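Side-chain contacts in TSE2 (PDB 5AKO), which is a toxin delivered by the H1 type VI secretion system into the cytoplasm of recipient cells, where it probably acts as an NAD-dependent cytotoxin: residues K150-R154 and E155-G159; F116-P119 and D120-I124; F164-N167 and A168-Q172; F103-A106 and G107-R110. All coordinates share one frame; numbering follows the deposited sequence.

Interaction 1 of 4, residues K150-R154 and E155-G159; sequences KPMYR and EVLMG
M152 and R154 meet V156, L157 and M158 in a local contact at the start of helix 154-176, where the loop after strand 141-148 runs into its first turn. The thioether of M152 reaches forward onto this turn. Its SD lies 4.0 Å from CB of L157 and 4.1 Å from CG1 of V156. The M152 and L157 side chains cross at about a right angle. CG of M152 sits between its own backbone N and carbonyl carbon (chi1 58°), which turns the sulfur to the helix. Y153 holds the N-cap position. Its carbonyl O takes the first i to i+4 bond of the helix, from N of L157 at 3.3 Å. The next is shorter, with N of M158 2.9 Å from O of R154. Further round, R154 and M158 lie side by side and point the same way, with CG of R154 3.9 Å from SD of M158. The guanidinium of R154 runs on past this sulfur, and its NE makes a weak hydrogen bond to the hydroxyl of Y93. M152 also pairs through its backbone with Y93, and its side chain touches D127.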
loop_
_atom_site.group_PDB
_atom_site.type_symbol
_atom_site.label_atom_id
_atom_site.label_comp_id
_atom_site.label_asym_id
_atom_site.label_seq_id
_atom_site.Cartn_x
_atom_site.Cartn_y
_atom_site.Cartn_z
ATOM N N LYS C 150 -5.095 26.980 -0.304
ATOM C CA LYS C 150 -6.516 26.931 0.075
ATOM C C LYS C 150 -7.302 26.226 -1.039
ATOM O O LYS C 150 -6.806 26.100 -2.165
ATOM C CB LYS C 150 -7.069 28.344 0.296
ATOM C CG LYS C 150 -6.949 29.240 -0.942
ATOM C CD LYS C 150 -7.914 30.424 -0.918
ATOM C CE LYS C 150 -8.523 30.669 -2.307
ATOM N NZ LYS C 150 -9.252 31.972 -2.424
ATOM N N PRO C 151 -8.494 25.742 -0.733
ATOM C CA PRO C 151 -9.229 25.027 -1.758
ATOM C C PRO C 151 -9.477 25.877 -2.981
ATOM O O PRO C 151 -9.873 26.994 -2.837
ATOM C CB PRO C 151 -10.543 24.731 -1.059
ATOM C CG PRO C 151 -10.146 24.540 0.388
ATOM C CD PRO C 151 -9.120 25.604 0.590
ATOM N N MET C 152 -9.187 25.377 -4.173
ATOM C CA MET C 152 -9.437 26.162 -5.374
ATOM C C MET C 152 -9.777 25.287 -6.576
ATOM O O MET C 152 -9.397 24.111 -6.625
ATOM C CB MET C 152 -8.235 27.041 -5.702
ATOM C CG MET C 152 -6.935 26.289 -5.902
ATOM S SD MET C 152 -5.473 27.342 -6.021
ATOM C CE MET C 152 -5.490 28.131 -4.423
ATOM N N TYR C 153 -10.495 25.873 -7.537
ATOM C CA TYR C 153 -10.813 25.198 -8.777
ATOM C C TYR C 153 -9.593 25.147 -9.651
ATOM O O TYR C 153 -8.644 25.906 -9.478
ATOM C CB TYR C 153 -11.997 25.877 -9.503
ATOM C CG TYR C 153 -13.294 25.828 -8.708
ATOM C CD1 TYR C 153 -13.965 24.604 -8.503
ATOM C CD2 TYR C 153 -13.816 26.973 -8.108
ATOM C CE1 TYR C 153 -15.129 24.539 -7.759
ATOM C CE2 TYR C 153 -14.979 26.923 -7.358
ATOM C CZ TYR C 153 -15.642 25.715 -7.194
ATOM O OH TYR C 153 -16.782 25.646 -6.425
ATOM N N ARG C 154 -9.616 24.221 -10.610
ATOM C CA ARG C 154 -8.486 23.966 -11.475
ATOM C C ARG C 154 -7.942 25.204 -12.158
ATOM O O ARG C 154 -6.729 25.415 -12.227
ATOM C CB ARG C 154 -8.859 22.928 -12.528
ATOM C CG ARG C 154 -7.619 22.343 -13.169
ATOM C CD ARG C 154 -7.911 21.321 -14.236
ATOM N NE ARG C 154 -8.558 20.122 -13.715
ATOM C CZ ARG C 154 -8.767 19.033 -14.446
ATOM N NH1 ARG C 154 -8.393 19.015 -15.721
ATOM N NH2 ARG C 154 -9.372 17.972 -13.911
ATOM N N GLU C 155 -8.841 26.000 -12.721
ATOM C CA GLU C 155 -8.448 27.177 -13.523
ATOM C C GLU C 155 -7.628 28.166 -12.686
ATOM O O GLU C 155 -6.628 28.672 -13.136
ATOM C CB GLU C 155 -9.693 27.875 -14.117
ATOM C CG GLU C 155 -10.719 26.925 -14.770
ATOM C CD GLU C 155 -11.871 26.483 -13.829
ATOM O OE1 GLU C 155 -12.810 27.289 -13.592
ATOM O OE2 GLU C 155 -11.835 25.328 -13.326
ATOM N N VAL C 156 -8.059 28.401 -11.452
ATOM C CA VAL C 156 -7.373 29.297 -10.565
ATOM C C VAL C 156 -5.956 28.781 -10.266
ATOM O O VAL C 156 -4.989 29.561 -10.273
ATOM C CB VAL C 156 -8.170 29.505 -9.255
ATOM C CG1 VAL C 156 -7.350 30.297 -8.228
ATOM C CG2 VAL C 156 -9.503 30.209 -9.544
ATOM N N LEU C 157 -5.847 27.475 -10.022
ATOM C CA LEU C 157 -4.564 26.816 -9.728
ATOM C C LEU C 157 -3.622 26.910 -10.898
ATOM O O LEU C 157 -2.469 27.284 -10.734
ATOM C CB LEU C 157 -4.792 25.338 -9.373
ATOM C CG LEU C 157 -3.551 24.436 -9.188
ATOM C CD1 LEU C 157 -2.572 24.984 -8.143
ATOM C CD2 LEU C 157 -3.973 23.035 -8.794
ATOM N N MET C 158 -4.107 26.545 -12.081
ATOM C CA MET C 158 -3.324 26.680 -13.309
ATOM C C MET C 158 -2.843 28.126 -13.452
ATOM O O MET C 158 -1.665 28.373 -13.793
ATOM C CB MET C 158 -4.135 26.256 -14.536
ATOM C CG MET C 158 -4.386 24.759 -14.638
ATOM S SD MET C 158 -5.610 24.260 -15.862
ATOM C CE MET C 158 -4.672 24.248 -17.394
ATOM N N GLY C 159 -3.741 29.079 -13.180
ATOM C CA GLY C 159 -3.392 30.496 -13.333
ATOM C C GLY C 159 -2.220 30.862 -12.442
ATOM O O GLY C 159 -1.261 31.535 -12.876
#

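Interaction 2 of 4, residues F116-P119 and D120-I124; sequences FVIP and DGTDI
A type II beta turn from P119 to T122 follows strand 114-118 and starts the loop that leads to strand 128-136. D120 and G121 are its two central residues. G121 has positive phi (92°), a conformation that glycine takes readily. The turn is closed twice on one acceptor. N of T122 gives its hydrogen to O of P119 at 3.1 Å, the usual bond of such a turn. The hydroxyl of the same threonine also donates to this oxygen, with OG1 of T122 2.6 Å from O of P119. The hydroxyl lies in the carbonyl plane, on a lone pair, while the amide N is tilted 26° from that plane. OG1 of T122 stands anti to its own carbonyl carbon, beside the backbone N (chi1 -58°). This puts the hydroxyl next to the amide N, so that both reach O of P119. The backbone of T29 bonds to that of G121 and T122, and its hydroxyl adds weak bonds.

OD1 of D120 forms a salt bridge with K175, and the backbone N of D120 bonds to T32 OG1. Helix 154-176 thus grips the turn, and F164 and R171 pack on T122. The I118 and T122 side chains cross at about a right angle. OG1 of T122 also rests against the proline ring, 3.5 Å from CD of P119, and CG2 of I118 lies 3.7 Å from the same OG1 of T122.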
loop_
_atom_site.group_PDB
_atom_site.type_symbol
_atom_site.label_atom_id
_atom_site.label_comp_id
_atom_site.label_asym_id
_atom_site.label_seq_id
_atom_site.Cartn_x
_atom_site.Cartn_y
_atom_site.Cartn_z
ATOM N N PHE C 116 13.862 23.304 -15.650
ATOM C CA PHE C 116 13.456 24.661 -15.501
ATOM C C PHE C 116 13.796 25.034 -14.079
ATOM O O PHE C 116 13.429 24.300 -13.173
ATOM C CB PHE C 116 11.966 24.788 -15.746
ATOM C CG PHE C 116 11.419 26.138 -15.427
ATOM C CD1 PHE C 116 11.563 27.167 -16.316
ATOM C CD2 PHE C 116 10.796 26.388 -14.224
ATOM C CE1 PHE C 116 11.070 28.434 -16.029
ATOM C CE2 PHE C 116 10.339 27.659 -13.911
ATOM C CZ PHE C 116 10.467 28.681 -14.813
ATOM N N VAL C 117 14.423 26.210 -13.881
ATOM C CA VAL C 117 15.015 26.606 -12.584
ATOM C C VAL C 117 14.163 27.637 -11.872
ATOM O O VAL C 117 13.789 28.616 -12.477
ATOM C CB VAL C 117 16.382 27.277 -12.751
ATOM C CG1 VAL C 117 16.949 27.590 -11.389
ATOM C CG2 VAL C 117 17.359 26.400 -13.558
ATOM N N ILE C 118 13.855 27.397 -10.596
ATOM C CA ILE C 118 13.113 28.312 -9.740
ATOM C C ILE C 118 14.090 28.791 -8.679
ATOM O O ILE C 118 14.455 28.023 -7.747
ATOM C CB ILE C 118 11.926 27.637 -9.073
ATOM C CG1 ILE C 118 10.964 27.082 -10.145
ATOM C CG2 ILE C 118 11.208 28.612 -8.150
ATOM C CD1 ILE C 118 9.707 26.449 -9.551
ATOM N N PRO C 119 14.605 30.022 -8.861
ATOM C CA PRO C 119 15.761 30.341 -8.019
ATOM C C PRO C 119 15.356 30.663 -6.605
ATOM O O PRO C 119 14.242 31.146 -6.378
ATOM C CB PRO C 119 16.352 31.573 -8.700
ATOM C CG PRO C 119 16.028 31.325 -10.153
ATOM C CD PRO C 119 14.617 30.802 -10.103
ATOM N N ASP C 120 16.238 30.387 -5.653
ATOM C CA ASP C 120 16.044 30.947 -4.318
ATOM C C ASP C 120 15.573 32.382 -4.496
ATOM O O ASP C 120 16.087 33.089 -5.358
ATOM C CB ASP C 120 17.362 30.957 -3.544
ATOM C CG ASP C 120 18.420 31.785 -4.238
ATOM O OD1 ASP C 120 18.808 31.402 -5.355
ATOM O OD2 ASP C 120 18.849 32.832 -3.698
ATOM N N GLY C 121 14.603 32.807 -3.711
ATOM C CA GLY C 121 14.131 34.199 -3.749
ATOM C C GLY C 121 12.959 34.474 -4.693
ATOM O O GLY C 121 12.475 35.601 -4.772
ATOM N N THR C 122 12.482 33.458 -5.412
ATOM C CA THR C 122 11.347 33.631 -6.295
ATOM C C THR C 122 10.064 33.863 -5.505
ATOM O O THR C 122 9.845 33.231 -4.470
ATOM C CB THR C 122 11.147 32.385 -7.145
ATOM O OG1 THR C 122 12.348 32.147 -7.872
ATOM C CG2 THR C 122 9.971 32.590 -8.107
ATOM N N ASP C 123 9.251 34.785 -5.972
ATOM C CA ASP C 123 7.958 35.086 -5.340
ATOM C C ASP C 123 6.959 33.968 -5.585
ATOM O O ASP C 123 6.758 33.553 -6.720
ATOM C CB ASP C 123 7.405 36.419 -5.857
ATOM C CG ASP C 123 8.212 37.659 -5.295
ATOM O OD1 ASP C 123 9.139 37.492 -4.458
ATOM O OD2 ASP C 123 7.938 38.809 -5.687
ATOM N N ILE C 124 6.366 33.485 -4.506
ATOM C CA ILE C 124 5.352 32.498 -4.568
ATOM C C ILE C 124 3.951 33.107 -4.715
ATOM O O ILE C 124 3.464 33.861 -3.838
ATOM C CB ILE C 124 5.373 31.641 -3.293
ATOM C CG1 ILE C 124 6.740 30.971 -3.105
ATOM C CG2 ILE C 124 4.270 30.586 -3.360
ATOM C CD1 ILE C 124 6.967 30.339 -1.733
#

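Interaction 3 of 4, residues F164-N167 and A168-Q172; sequences FVRN and AIRRQ
R166 and N167 meet R170 one turn further along helix 154-176, while V165 packs on I169 round the side. The main chain satisfies its polar atoms in the i to i+4 pattern of an alpha helix. O of R166 accepts from N of R170 at 3.1 Å, and O of N167 from N of R171 at 2.9 Å. O of V165 takes N of I169 and, more weakly, N of A168. The latter N has its better bond to O of F164.

The R170 guanidinium folds back along the helix. CB of R166 lies over one of its faces, 3.7 Å from NH1 of R170. OD1 of N167 lies at its edge, in plane, 3.1 Å from the same NH1 of R170. The amide and guanidinium planes are 45° apart. The guanidinium planes of R166 and R170 are only 16° apart, but their charged groups do not touch. The other end of the N167 amide is held from outside, for its ND2 donates to O of D123. R171 leads away from the contact, and its NE donates to O of D120. NE2 of Q172 donates to O of V117. These three side chains thus satisfy backbone carbonyls of the continuous stretch 117-123.

The V165 and I169 side chains lie side by side, with CG1 of V165 3.8 Å from CD1 of I169. V165 and A168 touch F116 and F164 touches I118, so this part of the helix lies against strand 114-118 and the loop that follows it.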
loop_
_atom_site.group_PDB
_atom_site.type_symbol
_atom_site.label_atom_id
_atom_site.label_comp_id
_atom_site.label_asym_id
_atom_site.label_seq_id
_atom_site.Cartn_x
_atom_site.Cartn_y
_atom_site.Cartn_z
ATOM N N PHE C 164 3.687 31.663 -11.351
ATOM C CA PHE C 164 4.877 31.164 -10.692
ATOM C C PHE C 164 6.026 30.995 -11.691
ATOM O O PHE C 164 7.186 31.262 -11.374
ATOM C CB PHE C 164 4.598 29.822 -10.001
ATOM C CG PHE C 164 5.534 29.503 -8.832
ATOM C CD1 PHE C 164 6.625 30.273 -8.541
ATOM C CD2 PHE C 164 5.270 28.453 -8.013
ATOM C CE1 PHE C 164 7.449 29.957 -7.489
ATOM C CE2 PHE C 164 6.071 28.166 -6.926
ATOM C CZ PHE C 164 7.182 28.910 -6.683
ATOM N N VAL C 165 5.725 30.504 -12.878
ATOM C CA VAL C 165 6.731 30.415 -13.944
ATOM C C VAL C 165 7.295 31.797 -14.257
ATOM O O VAL C 165 8.509 31.980 -14.333
ATOM C CB VAL C 165 6.128 29.844 -15.234
ATOM C CG1 VAL C 165 7.103 29.979 -16.388
ATOM C CG2 VAL C 165 5.720 28.387 -15.046
ATOM N N ARG C 166 6.410 32.772 -14.407
ATOM C CA ARG C 166 6.809 34.130 -14.764
ATOM C C ARG C 166 7.652 34.743 -13.658
ATOM O O ARG C 166 8.633 35.403 -13.947
ATOM C CB ARG C 166 5.573 35.018 -14.974
ATOM C CG ARG C 166 4.674 34.632 -16.139
ATOM C CD ARG C 166 3.544 35.654 -16.227
ATOM N NE ARG C 166 2.442 35.205 -17.050
ATOM C CZ ARG C 166 2.301 35.436 -18.352
ATOM N NH1 ARG C 166 3.214 36.101 -19.048
ATOM N NH2 ARG C 166 1.233 34.966 -18.996
ATOM N N ASN C 167 7.278 34.524 -12.393
ATOM C CA ASN C 167 8.068 35.048 -11.264
ATOM C C ASN C 167 9.463 34.475 -11.293
ATOM O O ASN C 167 10.455 35.181 -10.980
ATOM C CB ASN C 167 7.420 34.728 -9.915
ATOM C CG ASN C 167 6.085 35.410 -9.727
ATOM O OD1 ASN C 167 5.645 36.185 -10.569
ATOM N ND2 ASN C 167 5.402 35.071 -8.639
ATOM N N ALA C 168 9.552 33.209 -11.693
ATOM C CA ALA C 168 10.844 32.507 -11.675
ATOM C C ALA C 168 11.799 33.062 -12.722
ATOM O O ALA C 168 12.995 33.178 -12.495
ATOM C CB ALA C 168 10.638 31.009 -11.881
ATOM N N ILE C 169 11.241 33.396 -13.877
ATOM C CA ILE C 169 12.001 34.006 -14.968
ATOM C C ILE C 169 12.493 35.437 -14.593
ATOM O O ILE C 169 13.692 35.711 -14.621
ATOM C CB ILE C 169 11.149 34.020 -16.232
ATOM C CG1 ILE C 169 10.864 32.569 -16.657
ATOM C CG2 ILE C 169 11.862 34.785 -17.354
ATOM C CD1 ILE C 169 9.719 32.429 -17.646
ATOM N N ARG C 170 11.583 36.309 -14.173
ATOM C CA ARG C 170 11.984 37.595 -13.555
ATOM C C ARG C 170 13.127 37.412 -12.559
ATOM O O ARG C 170 14.156 38.074 -12.652
ATOM C CB ARG C 170 10.812 38.274 -12.843
ATOM C CG ARG C 170 9.806 38.894 -13.793
ATOM C CD ARG C 170 8.478 39.243 -13.125
ATOM N NE ARG C 170 7.425 39.358 -14.144
ATOM C CZ ARG C 170 6.188 38.862 -14.045
ATOM N NH1 ARG C 170 5.793 38.176 -12.964
ATOM N NH2 ARG C 170 5.338 39.037 -15.048
ATOM N N ARG C 171 12.960 36.483 -11.631
ATOM C CA ARG C 171 13.963 36.243 -10.591
ATOM C C ARG C 171 15.264 35.702 -11.148
ATOM O O ARG C 171 16.320 35.997 -10.597
ATOM C CB ARG C 171 13.408 35.303 -9.541
ATOM C CG ARG C 171 14.360 34.949 -8.447
ATOM C CD ARG C 171 14.600 36.093 -7.488
ATOM N NE ARG C 171 15.729 35.706 -6.688
ATOM C CZ ARG C 171 16.652 36.537 -6.200
ATOM N NH1 ARG C 171 16.560 37.870 -6.335
ATOM N NH2 ARG C 171 17.681 36.017 -5.559
ATOM N N GLN C 172 15.231 34.947 -12.247
ATOM C CA GLN C 172 16.505 34.550 -12.904
ATOM C C GLN C 172 17.328 35.771 -13.374
ATOM O O GLN C 172 18.562 35.763 -13.244
ATOM C CB GLN C 172 16.266 33.585 -14.078
ATOM C CG GLN C 172 16.112 32.122 -13.660
ATOM C CD GLN C 172 15.960 31.200 -14.865
ATOM O OE1 GLN C 172 16.710 31.320 -15.838
ATOM N NE2 GLN C 172 14.977 30.277 -14.816
#

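Interaction 4 of 4, residues F103-A106 and G107-R110; sequences FDRA and GVLR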
loop_
_atom_site.group_PDB
_atom_site.type_symbol
_atom_site.label_atom_id
_atom_site.label_comp_id
_atom_site.label_asym_id
_atom_site.label_seq_id
_atom_site.Cartn_x
_atom_site.Cartn_y
_atom_site.Cartn_z
ATOM N N PHE C 103 12.684 19.444 -7.213
ATOM C CA PHE C 103 13.757 18.954 -6.356
ATOM C C PHE C 103 14.761 20.076 -6.123
ATOM O O PHE C 103 14.720 21.105 -6.799
ATOM C CB PHE C 103 14.473 17.820 -7.044
ATOM C CG PHE C 103 13.631 16.622 -7.240
ATOM C CD1 PHE C 103 13.467 15.708 -6.216
ATOM C CD2 PHE C 103 12.967 16.431 -8.422
ATOM C CE1 PHE C 103 12.680 14.594 -6.374
ATOM C CE2 PHE C 103 12.198 15.299 -8.605
ATOM C CZ PHE C 103 12.059 14.384 -7.571
ATOM N N ASP C 104 15.700 19.823 -5.220
ATOM C CA ASP C 104 16.696 20.821 -4.822
ATOM C C ASP C 104 18.053 20.624 -5.519
ATOM O O ASP C 104 19.056 21.204 -5.113
ATOM C CB ASP C 104 16.861 20.824 -3.277
ATOM C CG ASP C 104 17.511 19.538 -2.737
ATOM O OD1 ASP C 104 17.500 18.471 -3.436
ATOM O OD2 ASP C 104 18.015 19.586 -1.585
ATOM N N ARG C 105 18.098 19.791 -6.541
ATOM C CA ARG C 105 19.253 19.808 -7.429
ATOM C C ARG C 105 18.799 19.440 -8.821
ATOM O O ARG C 105 17.655 19.006 -9.002
ATOM C CB ARG C 105 20.363 18.872 -6.940
ATOM C CG ARG C 105 20.078 17.410 -7.145
ATOM C CD ARG C 105 21.219 16.517 -6.659
ATOM N NE ARG C 105 20.818 15.110 -6.794
ATOM C CZ ARG C 105 20.844 14.403 -7.932
ATOM N NH1 ARG C 105 21.252 14.952 -9.073
ATOM N NH2 ARG C 105 20.463 13.125 -7.923
ATOM N N ALA C 106 19.707 19.606 -9.792
ATOM C CA ALA C 106 19.417 19.384 -11.212
ATOM C C ALA C 106 19.671 17.963 -11.656
ATOM O O ALA C 106 20.516 17.266 -11.110
ATOM C CB ALA C 106 20.276 20.310 -12.059
ATOM N N GLY C 107 18.971 17.543 -12.703
ATOM C CA GLY C 107 19.311 16.292 -13.357
ATOM C C GLY C 107 18.850 15.074 -12.569
ATOM O O GLY C 107 19.264 13.970 -12.832
ATOM N N VAL C 108 17.958 15.277 -11.614
ATOM C CA VAL C 108 17.447 14.170 -10.803
ATOM C C VAL C 108 16.786 13.152 -11.717
ATOM O O VAL C 108 16.976 11.964 -11.546
ATOM C CB VAL C 108 16.443 14.674 -9.734
ATOM C CG1 VAL C 108 15.770 13.510 -9.017
ATOM C CG2 VAL C 108 17.150 15.565 -8.717
ATOM N N LEU C 109 16.032 13.630 -12.702
ATOM C CA LEU C 109 15.452 12.769 -13.675
ATOM C C LEU C 109 16.378 12.714 -14.919
ATOM O O LEU C 109 16.383 13.622 -15.770
ATOM C CB LEU C 109 14.067 13.277 -14.049
ATOM C CG LEU C 109 12.913 12.986 -13.095
ATOM C CD1 LEU C 109 13.023 13.828 -11.863
ATOM C CD2 LEU C 109 11.596 13.274 -13.772
ATOM N N ARG C 110 17.131 11.631 -15.018
ATOM C CA ARG C 110 18.187 11.545 -16.005
ATOM C C ARG C 110 17.671 11.601 -17.431
ATOM O O ARG C 110 18.311 12.183 -18.294
ATOM C CB ARG C 110 19.089 10.315 -15.729
ATOM C CG ARG C 110 20.081 10.600 -14.573
ATOM C CD ARG C 110 20.276 9.471 -13.554
ATOM N NE ARG C 110 21.430 8.590 -13.802
HETATM O O HOH W 1 16.150 17.774 -11.144
#
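V108 packs against F103 and R105 with its two methyl groups. CG1 of V108 lies over the face of the F103 ring, 3.9 Å from its centroid and 5° off the normal, a CH-pi contact. CG2 of V108 sits over the face of the R105 guanidinium, 4.0 Å from CZ of R105. CG1 is anti to the backbone N (chi1 172°) and CG2 is beside it, which splits the methyls between the two flat groups. CD1 of L109 adds a contact with the ring, 3.7 Å from CE2 of F103.

A water closes the bend of this loop. It donates to O of R105 at 2.9 Å and accepts from N of V108 at 3.1 Å. G107 makes the bend at positive phi (76°), and its N bonds to OD2 of D115. The guanidinium of R105 is held flat against the valine by its own bonds, from NE to O of Q140 and from NH2 to O of L139. The F103 ring also meets H143 edge-to-face. Another protein chain packs on F103 and L109.

The loop leaves strand 100-103 and leads to strand 114-118. V108 and R105 touch A141 of strand 141-148, while L109 touches A36 of strand 33-37.

Along the chain the order is interaction 4, interaction 2, interaction 1 and interaction 3. Interactions 1 and 3 share helix 154-176, with centres about 19 Å apart. Interactions 2 and 3 have centres about 6 Å apart and touch through hydrogen bonds from helix side chains to the backbone of the turn and loop. The turn after strand 114-118 is thus fixed to the later half of that helix. Interaction 4 lies in the loop that leads into the same strand, about 15 Å from interaction 2 between centres. It is about 27 Å from interaction 1, on the opposite side of the chain's centre. All four belong to the Tse2 ADP-ribosyltransferase toxin region and join pieces of one toxin fold.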